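Local coordinates for SusD superfamily protein (Bacteroides fragilis, PDB 3L22), which is a SusD-family outer-membrane protein that probably binds sugars, and carries zinc ions in the crystal, at residues A[23-26]-A[27-31]; A[203-206]-A[207-210]; A[381-384]-A[385-388]. All blocks are in the same frame, centred on the assembly; numbering follows the deposited sequence.

Contact 1 of 3, residues A[23-26]-A[27-31]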
ATOM      1  N   ALA A  23       0.780 -10.948 -22.353  1.00 16.58           N
ATOM      2  CA  ALA A  23      -0.598 -10.543 -22.181  1.00 16.31           C
ATOM      3  C   ALA A  23      -1.129 -11.062 -20.846  1.00 15.87           C
ATOM      4  O   ALA A  23      -1.845 -10.355 -20.137  1.00 16.20           O
ATOM      5  CB  ALA A  23      -1.508 -11.070 -23.364  1.00 15.08           C
ATOM      6  N   THR A  24      -0.802 -12.307 -20.519  1.00 16.09           N
ATOM      7  CA  THR A  24      -1.249 -12.895 -19.259  1.00 15.96           C
ATOM      8  C   THR A  24      -0.541 -12.240 -18.107  1.00 15.96           C
ATOM      9  O   THR A  24      -1.173 -11.955 -17.097  1.00 14.60           O
ATOM     10  CB  THR A  24      -1.058 -14.409 -19.237  1.00 16.64           C
ATOM     11  OG1 THR A  24      -1.642 -14.943 -20.422  1.00 15.59           O
ATOM     12  CG2 THR A  24      -1.718 -15.047 -18.029  1.00 16.70           C
ATOM     13  N   LEU A  25       0.739 -11.926 -18.270  1.00 16.58           N
ATOM     14  CA  LEU A  25       1.491 -11.223 -17.213  1.00 16.48           C
ATOM     15  C   LEU A  25       0.875  -9.856 -16.918  1.00 16.73           C
ATOM     16  O   LEU A  25       0.628  -9.498 -15.746  1.00 15.31           O
ATOM     17  CB  LEU A  25       2.967 -11.039 -17.601  1.00 16.55           C
ATOM     18  CG  LEU A  25       3.886 -10.243 -16.670  1.00 15.68           C
ATOM     19  CD1 LEU A  25       3.858 -10.806 -15.317  1.00 14.95           C
ATOM     20  CD2 LEU A  25       5.307 -10.225 -17.199  1.00 18.37           C
ATOM     21  N   ASN A  26       0.587  -9.098 -17.973  1.00 17.40           N
ATOM     22  CA  ASN A  26      -0.141  -7.830 -17.772  1.00 18.10           C
ATOM     23  C   ASN A  26      -1.489  -8.006 -17.110  1.00 16.57           C
ATOM     24  O   ASN A  26      -1.904  -7.141 -16.368  1.00 15.55           O
ATOM     25  CB  ASN A  26      -0.229  -7.005 -19.055  1.00 18.96           C
ATOM     26  CG  ASN A  26       1.139  -6.397 -19.416  1.00 25.55           C
ATOM     27  OD1 ASN A  26       1.847  -5.812 -18.548  1.00 33.72           O
ATOM     28  ND2 ASN A  26       1.537  -6.554 -20.678  1.00 30.83           N
ATOM     29  N   GLY A  27      -2.140  -9.132 -17.340  1.00 16.09           N
ATOM     30  CA  GLY A  27      -3.388  -9.442 -16.619  1.00 16.52           C
ATOM     31  C   GLY A  27      -3.174  -9.598 -15.109  1.00 16.24           C
ATOM     32  O   GLY A  27      -4.095  -9.348 -14.340  1.00 17.43           O
ATOM     33  N   LEU A  28      -1.979 -10.011 -14.681  1.00 14.90           N
ATOM     34  CA  LEU A  28      -1.681 -10.092 -13.234  1.00 15.00           C
ATOM     35  C   LEU A  28      -1.680  -8.714 -12.606  1.00 14.70           C
ATOM     36  O   LEU A  28      -2.292  -8.490 -11.547  1.00 15.53           O
ATOM     37  CB  LEU A  28      -0.339 -10.822 -12.974  1.00 14.60           C
ATOM     38  CG  LEU A  28      -0.181 -12.207 -13.636  1.00 13.90           C
ATOM     39  CD1 LEU A  28       1.177 -12.865 -13.251  1.00 14.78           C
ATOM     40  CD2 LEU A  28      -1.358 -13.128 -13.256  1.00 11.99           C
ATOM     41  N   TYR A  29      -1.056  -7.762 -13.292  1.00 14.61           N
ATOM     42  CA  TYR A  29      -1.039  -6.387 -12.820  1.00 14.32           C
ATOM     43  C   TYR A  29      -2.453  -5.788 -12.851  1.00 14.08           C
ATOM     44  O   TYR A  29      -2.812  -5.028 -11.950  1.00 14.11           O
ATOM     45  CB  TYR A  29      -0.084  -5.516 -13.661  1.00 14.62           C
ATOM     46  CG  TYR A  29       1.362  -5.823 -13.447  1.00 14.06           C
ATOM     47  CD1 TYR A  29       2.017  -5.411 -12.312  1.00 13.75           C
ATOM     48  CD2 TYR A  29       2.086  -6.572 -14.387  1.00 16.09           C
ATOM     49  CE1 TYR A  29       3.370  -5.719 -12.107  1.00 16.55           C
ATOM     50  CE2 TYR A  29       3.421  -6.869 -14.193  1.00 16.16           C
ATOM     51  CZ  TYR A  29       4.057  -6.446 -13.040  1.00 16.94           C
ATOM     52  OH  TYR A  29       5.403  -6.736 -12.862  1.00 15.79           O
ATOM     53  N   ALA A  30      -3.254  -6.138 -13.855  1.00 13.84           N
ATOM     54  CA  ALA A  30      -4.648  -5.655 -13.917  1.00 14.28           C
ATOM     55  C   ALA A  30      -5.420  -6.262 -12.759  1.00 14.54           C
ATOM     56  O   ALA A  30      -6.223  -5.568 -12.145  1.00 14.55           O
ATOM     57  CB  ALA A  30      -5.367  -5.940 -15.312  1.00 12.53           C
ATOM     58  N   ALA A  31      -5.154  -7.527 -12.444  1.00 15.18           N
ATOM     59  CA  ALA A  31      -5.945  -8.235 -11.426  1.00 15.73           C
ATOM     60  C   ALA A  31      -5.779  -7.646 -10.034  1.00 16.27           C
ATOM     61  O   ALA A  31      -6.689  -7.744  -9.219  1.00 15.82           O
ATOM     62  CB  ALA A  31      -5.612  -9.727 -11.411  1.00 14.81           C
TER

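Contact 2 of 3, residues A[203-206]-A[207-210]. With EDO (1,2-ethanediol), chain Z.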
ATOM      1  N   ALA A 203      10.513  -4.467  -5.681  1.00 10.83           N
ATOM      2  CA  ALA A 203      10.645  -5.660  -4.879  1.00 11.45           C
ATOM      3  C   ALA A 203      11.334  -5.328  -3.537  1.00 10.92           C
ATOM      4  O   ALA A 203      10.930  -5.812  -2.482  1.00 10.69           O
ATOM      5  CB  ALA A 203      11.424  -6.721  -5.648  1.00  8.83           C
ATOM      6  N   ASN A 204      12.379  -4.513  -3.603  1.00 11.27           N
ATOM      7  CA  ASN A 204      13.107  -4.098  -2.410  1.00 11.64           C
ATOM      8  C   ASN A 204      12.302  -3.189  -1.493  1.00 11.78           C
ATOM      9  O   ASN A 204      12.428  -3.269  -0.265  1.00 11.53           O
ATOM     10  CB  ASN A 204      14.437  -3.444  -2.808  1.00 12.13           C
ATOM     11  CG  ASN A 204      15.503  -4.473  -3.201  1.00 12.25           C
ATOM     12  OD1 ASN A 204      15.652  -5.472  -2.519  1.00 14.93           O
ATOM     13  ND2 ASN A 204      16.271  -4.205  -4.278  1.00  9.19           N
HETATM   14  N   MSE A 205      11.439  -2.357  -2.072  1.00 12.45           N
HETATM   15  CA  MSE A 205      10.517  -1.547  -1.267  1.00 12.31           C
HETATM   16  C   MSE A 205       9.561  -2.462  -0.488  1.00 12.82           C
HETATM   17  O   MSE A 205       9.320  -2.236   0.696  1.00 12.18           O
HETATM   18  CB  MSE A 205       9.710  -0.571  -2.136  1.00 12.25           C
HETATM   19  CG  MSE A 205      10.505   0.613  -2.620  1.00 13.13           C
HETATM   20 SE   MSE A 205      11.131   1.713  -1.128  0.75 15.84          SE
HETATM   21  CE  MSE A 205       9.360   2.359  -0.504  1.00 15.85           C
ATOM     22  N   LEU A 206       9.025  -3.493  -1.146  1.00 13.07           N
ATOM     23  CA  LEU A 206       8.097  -4.400  -0.468  1.00 13.84           C
ATOM     24  C   LEU A 206       8.850  -5.182   0.637  1.00 14.33           C
ATOM     25  O   LEU A 206       8.325  -5.403   1.731  1.00 15.09           O
ATOM     26  CB  LEU A 206       7.419  -5.373  -1.455  1.00 13.21           C
ATOM     27  CG  LEU A 206       6.297  -6.261  -0.908  1.00 13.83           C
ATOM     28  CD1 LEU A 206       5.277  -5.460  -0.073  1.00 12.06           C
ATOM     29  CD2 LEU A 206       5.601  -7.039  -2.043  1.00 10.05           C
ATOM     30  N   LYS A 207      10.067  -5.604   0.316  1.00 14.78           N
ATOM     31  CA  LYS A 207      10.902  -6.327   1.249  1.00 14.67           C
ATOM     32  C   LYS A 207      11.188  -5.407   2.453  1.00 14.13           C
ATOM     33  O   LYS A 207      11.050  -5.812   3.596  1.00 13.30           O
ATOM     34  CB  LYS A 207      12.181  -6.741   0.538  1.00 14.98           C
ATOM     35  CG  LYS A 207      13.093  -7.678   1.276  1.00 16.46           C
ATOM     36  CD  LYS A 207      14.318  -8.124   0.422  1.00 17.27           C
ATOM     37  CE  LYS A 207      13.959  -8.990  -0.768  1.00 15.92           C
ATOM     38  NZ  LYS A 207      15.142  -9.702  -1.350  1.00 13.99           N
HETATM   39  N   MSE A 208      11.491  -4.145   2.202  1.00 13.45           N
HETATM   40  CA  MSE A 208      11.681  -3.236   3.304  1.00 13.91           C
HETATM   41  C   MSE A 208      10.439  -3.110   4.181  1.00 13.76           C
HETATM   42  O   MSE A 208      10.563  -3.167   5.400  1.00 13.02           O
HETATM   43  CB  MSE A 208      12.125  -1.860   2.850  1.00 14.94           C
HETATM   44  CG  MSE A 208      12.253  -0.902   4.024  1.00 16.35           C
HETATM   45 SE   MSE A 208      13.285   0.724   3.681  0.75 22.09          SE
HETATM   46  CE  MSE A 208      12.418   1.154   2.226  1.00  5.48           C
ATOM     47  N   ARG A 209       9.264  -2.936   3.575  1.00 13.74           N
ATOM     48  CA  ARG A 209       8.040  -2.857   4.344  1.00 13.98           C
ATOM     49  C   ARG A 209       7.810  -4.090   5.200  1.00 13.48           C
ATOM     50  O   ARG A 209       7.391  -3.976   6.354  1.00 14.85           O
ATOM     51  CB  ARG A 209       6.819  -2.637   3.443  1.00 13.92           C
ATOM     52  CG  ARG A 209       6.748  -1.246   2.838  1.00 15.58           C
ATOM     53  CD  ARG A 209       5.298  -0.963   2.465  1.00 17.49           C
ATOM     54  NE  ARG A 209       5.023   0.248   1.713  1.00 15.49           N
ATOM     55  CZ  ARG A 209       3.818   0.595   1.284  1.00 17.09           C
ATOM     56  NH1 ARG A 209       2.749  -0.171   1.548  1.00 17.46           N
ATOM     57  NH2 ARG A 209       3.662   1.719   0.614  1.00 18.36           N
ATOM     58  N   VAL A 210       8.071  -5.257   4.637  1.00 12.80           N
ATOM     59  CA  VAL A 210       7.883  -6.482   5.357  1.00 11.63           C
ATOM     60  C   VAL A 210       8.838  -6.540   6.546  1.00 12.52           C
ATOM     61  O   VAL A 210       8.430  -6.832   7.655  1.00 11.68           O
ATOM     62  CB  VAL A 210       8.052  -7.711   4.437  1.00 11.62           C
ATOM     63  CG1 VAL A 210       8.183  -9.008   5.240  1.00 10.82           C
ATOM     64  CG2 VAL A 210       6.865  -7.786   3.465  1.00 11.95           C
TER
HETATM   65  C1  EDO Z 466      15.824 -12.390   1.453  1.00 32.78           C
HETATM   66  O1  EDO Z 466      16.321 -11.325   0.653  1.00 31.18           O
HETATM   67  C2  EDO Z 466      14.348 -12.675   1.343  1.00 31.29           C
HETATM   68  O2  EDO Z 466      13.662 -11.989   0.310  1.00 31.21           O
HETATM   69  O   HOH W   1      16.880  -7.672  -1.816  1.00 14.13           O

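Contact 3 of 3, residues A[381-384]-A[385-388]. With EDO (1,2-ethanediol), chain B.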
ATOM      1  N   ILE A 381       9.406  11.749  12.359  1.00 12.93           N
ATOM      2  CA  ILE A 381       9.398  10.866  11.187  1.00 12.99           C
ATOM      3  C   ILE A 381       7.980  10.344  10.917  1.00 13.57           C
ATOM      4  O   ILE A 381       7.510  10.407   9.766  1.00 13.20           O
ATOM      5  CB  ILE A 381      10.399   9.689  11.345  1.00 13.07           C
ATOM      6  CG1 ILE A 381      11.845  10.228  11.382  1.00 12.71           C
ATOM      7  CG2 ILE A 381      10.183   8.637  10.196  1.00 12.07           C
ATOM      8  CD1 ILE A 381      12.895   9.263  11.973  1.00  8.17           C
ATOM      9  N   TYR A 382       7.278   9.897  11.972  1.00 13.09           N
ATOM     10  CA  TYR A 382       5.895   9.434  11.802  1.00 12.77           C
ATOM     11  C   TYR A 382       4.972  10.517  11.235  1.00 13.36           C
ATOM     12  O   TYR A 382       4.186  10.240  10.337  1.00 11.60           O
ATOM     13  CB  TYR A 382       5.294   8.917  13.103  1.00 12.37           C
ATOM     14  CG  TYR A 382       6.064   7.811  13.805  1.00 11.58           C
ATOM     15  CD1 TYR A 382       6.909   6.953  13.120  1.00 13.33           C
ATOM     16  CD2 TYR A 382       5.944   7.634  15.180  1.00 14.63           C
ATOM     17  CE1 TYR A 382       7.636   5.942  13.799  1.00 10.75           C
ATOM     18  CE2 TYR A 382       6.655   6.590  15.870  1.00 12.83           C
ATOM     19  CZ  TYR A 382       7.497   5.783  15.156  1.00 12.00           C
ATOM     20  OH  TYR A 382       8.203   4.799  15.794  1.00 12.50           O
ATOM     21  N   ASN A 383       5.108  11.746  11.759  1.00 13.21           N
ATOM     22  CA  ASN A 383       4.301  12.860  11.297  1.00 13.34           C
ATOM     23  C   ASN A 383       4.620  13.263   9.855  1.00 13.08           C
ATOM     24  O   ASN A 383       3.714  13.530   9.092  1.00 11.98           O
ATOM     25  CB  ASN A 383       4.458  14.074  12.211  1.00 12.44           C
ATOM     26  CG  ASN A 383       3.697  13.928  13.511  1.00 15.06           C
ATOM     27  OD1 ASN A 383       2.694  13.213  13.583  1.00 17.45           O
ATOM     28  ND2 ASN A 383       4.173  14.603  14.546  1.00 15.66           N
ATOM     29  N   GLU A 384       5.893  13.285   9.491  1.00 13.07           N
ATOM     30  CA  GLU A 384       6.267  13.574   8.108  1.00 13.54           C
ATOM     31  C   GLU A 384       5.663  12.562   7.125  1.00 13.94           C
ATOM     32  O   GLU A 384       5.162  12.922   6.059  1.00 13.38           O
ATOM     33  CB  GLU A 384       7.791  13.632   7.953  1.00 12.95           C
ATOM     34  CG  GLU A 384       8.258  14.466   6.738  1.00 13.73           C
ATOM     35  CD  GLU A 384       8.015  15.973   6.895  1.00 14.50           C
ATOM     36  OE1 GLU A 384       8.106  16.520   8.029  1.00 15.81           O
ATOM     37  OE2 GLU A 384       7.791  16.622   5.857  1.00 15.55           O
ATOM     38  N   LYS A 385       5.698  11.297   7.511  1.00 14.50           N
ATOM     39  CA  LYS A 385       5.129  10.208   6.724  1.00 14.32           C
ATOM     40  C   LYS A 385       3.595  10.393   6.599  1.00 13.30           C
ATOM     41  O   LYS A 385       3.034  10.206   5.536  1.00 12.47           O
ATOM     42  CB  LYS A 385       5.483   8.880   7.400  1.00 14.53           C
ATOM     43  CG  LYS A 385       5.061   7.614   6.657  1.00 16.73           C
ATOM     44  CD  LYS A 385       6.111   7.145   5.693  1.00 19.44           C
ATOM     45  CE  LYS A 385       5.752   5.787   5.047  1.00 18.65           C
ATOM     46  NZ  LYS A 385       5.814   4.712   6.062  1.00 21.46           N
ATOM     47  N   ARG A 386       2.940  10.840   7.671  1.00 12.66           N
ATOM     48  CA  ARG A 386       1.500  11.095   7.650  1.00 12.26           C
ATOM     49  C   ARG A 386       1.119  12.190   6.641  1.00 12.75           C
ATOM     50  O   ARG A 386       0.134  12.043   5.876  1.00 12.92           O
ATOM     51  CB  ARG A 386       1.015  11.452   9.064  1.00 12.99           C
ATOM     52  CG  ARG A 386       1.007  10.272  10.014  1.00 13.23           C
ATOM     53  CD  ARG A 386       0.687  10.685  11.441  1.00 12.61           C
ATOM     54  NE  ARG A 386      -0.712  11.075  11.570  1.00 14.34           N
ATOM     55  CZ  ARG A 386      -1.300  11.435  12.704  1.00 13.71           C
ATOM     56  NH1 ARG A 386      -0.615  11.497  13.851  1.00 15.52           N
ATOM     57  NH2 ARG A 386      -2.579  11.773  12.694  1.00 13.37           N
ATOM     58  N   LEU A 387       1.908  13.255   6.609  1.00 12.30           N
ATOM     59  CA  LEU A 387       1.654  14.373   5.689  1.00 12.90           C
ATOM     60  C   LEU A 387       2.079  14.030   4.260  1.00 12.65           C
ATOM     61  O   LEU A 387       1.316  14.218   3.320  1.00 13.10           O
ATOM     62  CB  LEU A 387       2.337  15.667   6.175  1.00 12.20           C
ATOM     63  CG  LEU A 387       2.218  16.917   5.285  1.00 13.15           C
ATOM     64  CD1 LEU A 387       0.739  17.286   5.069  1.00 10.65           C
ATOM     65  CD2 LEU A 387       2.985  18.111   5.859  1.00  9.46           C
ATOM     66  N   GLU A 388       3.272  13.504   4.100  1.00 12.10           N
ATOM     67  CA  GLU A 388       3.716  13.100   2.771  1.00 12.41           C
ATOM     68  C   GLU A 388       2.755  12.103   2.100  1.00 12.90           C
ATOM     69  O   GLU A 388       2.546  12.236   0.907  1.00 13.30           O
ATOM     70  CB  GLU A 388       5.125  12.525   2.825  1.00 12.35           C
ATOM     71  CG  GLU A 388       5.835  12.329   1.466  1.00 12.48           C
ATOM     72  CD  GLU A 388       6.274  13.618   0.782  1.00 14.90           C
ATOM     73  OE1 GLU A 388       6.617  14.624   1.466  1.00 13.88           O
ATOM     74  OE2 GLU A 388       6.278  13.610  -0.467  1.00 13.97           O
TER
HETATM   75  C1  EDO B  22       5.521   1.655   5.065  1.00 47.55           C
HETATM   76  O1  EDO B  22       5.564   2.829   4.283  1.00 41.30           O
HETATM   77  C2  EDO B  22       4.115   1.037   5.151  1.00 48.39           C
HETATM   78  O2  EDO B  22       4.270  -0.043   6.125  1.00 48.88           O
HETATM   79  O   HOH W   2       2.263  10.932  14.814  1.00 32.57           O

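Contact 1 of 3, residues A[23-26]-A[27-31]
Leu25 meets both Leu28 and Tyr29 on helix 18-33, and its side chain does so through one methyl group, CD1. This CD1 lies 4.0 Å from CD1 of Leu28, the two side chains crossing at about a right angle, and 4.1 Å from CE2 of Tyr29, whose side chain lies alongside and points the same way. With CG anti to the backbone N (chi1 176°), Leu25 is thrown forward along the helix to reach these partners. This apolar patch lies against helix 113-131, and Leu28 also packs on helix 79-103.

The backbone bonds are uneven. Leu25 O takes the N-H of Leu28 at 2.9 Å from well above its carbonyl plane, and that of Tyr29 only weakly at 3.4 Å. Leu28 N keeps only a weak i to i+4 bond to Thr24 O; its shorter bond is the i to i+3 one to Leu25 O, a local 3-10-like feature, whereas Ala30 N to Asn26 O (3.0 Å) is a regular i to i+4 bond.

The polar ends turn to a zinc site formed by Glu119 and His197. Tyr29 OH bonds to Glu119 OE1 and to Ala198 N, its ring meets that of His197 with nearly parallel planes, and Asn26 OD1 is hydrogen-bonded to His197 NE2. Asn26 and Tyr29 form a second shell that probably helps to orient the two zinc ligands, and the use of NE2 by Asn26 probably turns ND1 toward the metal.

Contact 2 of 3, residues A[203-206]-A[207-210]
The carboxamide of Asn204 and the long chain of Lys207 run side by side on helix 200-213 of the SusD family's TPR-like helical fold, with the amide oxygen OD1 4.2 Å from Lys207 CD. A water joins the two ends, donating to Asn204 OD1 at 2.6 Å and accepting from Lys207 NZ at 2.7 Å. The other flat group, the guanidinium of Arg209, leaves the helix on an extended chain: NE forms a salt bridge with Glu329 and NH1 a weak bond with Tyr129 OH.

Lys207 NZ has further partners in Leu179 O and a 1,2-ethanediol, probably from the crystallisation liquor, whose O1 lies 2.8 Å from NZ while O2 is held weakly. These partners of the ammonium (water, backbone carbonyl and diol) are all neutral oxygens. Regular i to i+4 bonds link the turns, among them Met208 N to Asn204 O at 2.8 Å. Leu206 packs on helix 113-131 and Val210 on helix 168-178, while Met205 and Met208 reach helix 327-339.

Both of these methionines are selenomethionines. Met208 stays extended until it bends at chi3 (51°), which turns its terminal methyl back so that CE rests 3.6 Å from SE of Met205.

Contact 3 of 3, residues A[381-384]-A[385-388]
Helix 374-388, in the SusD family region, carries a water-bridged pair one turn apart, Asn383 and Arg386, beside a row of buried charges. The two side chains lie alongside each other and point the same way, amide and guanidinium planes turned 49° apart. Asn383 OD1 stands 3.7 Å from Arg386 NH1, and a water closes the gap: it donates to OD1 at 2.6 Å and accepts from NH1 at 3.1 Å, sitting at the guanidinium edge in its plane. Arg386 NH2 has its own charged partner in Asp55. With CG beside the backbone N (chi1 -72°), the arginine chain folds back over the preceding turn, and its CG lies 3.2 Å from Tyr382 O.

Glu384 and Glu388 are linked by the backbone bond from Glu388 N to Glu384 O (2.8 Å). Their carboxylates come within 5.0 Å, OE2 of Glu384 to OE1 of Glu388, and both atoms are salt-bridged to Arg298 NH1, which probably offsets the like charges. Lys385 NZ holds O1 of a 1,2-ethanediol, again probably from the crystallisation liquor, at 2.6 Å and pairs with Asp398 and Asp333.

Around this helix, Ile381, Lys385 and Glu388 touch helix 327-339, Leu387 packs on helix 297-302, and Glu384 and Glu388 reach helix 345-359, while Arg326, at the end of strand 322-326, gives Glu388 another salt bridge.

In the fold
The three local contacts lie on separate helices and run from one side of the chain to the other, contacts 1 and 3 having centres 33 Å apart with contact 2 between them. Contact 1 is only partly buried, apolar toward its neighbours and polar toward a zinc site. The other two are buried. Helix 113-131 receives side chains from contacts 1 and 2, while helix 327-339 does so for contacts 2 and 3: its Glu329 pairs with Arg209, and its Asp333 touches Met205 and Met208 and pairs with Lys385. A water bridges side chains three residues apart in both buried contacts, but 203-210 mixes apolar packing with a few polar groups, whereas salt bridges dominate 381-388.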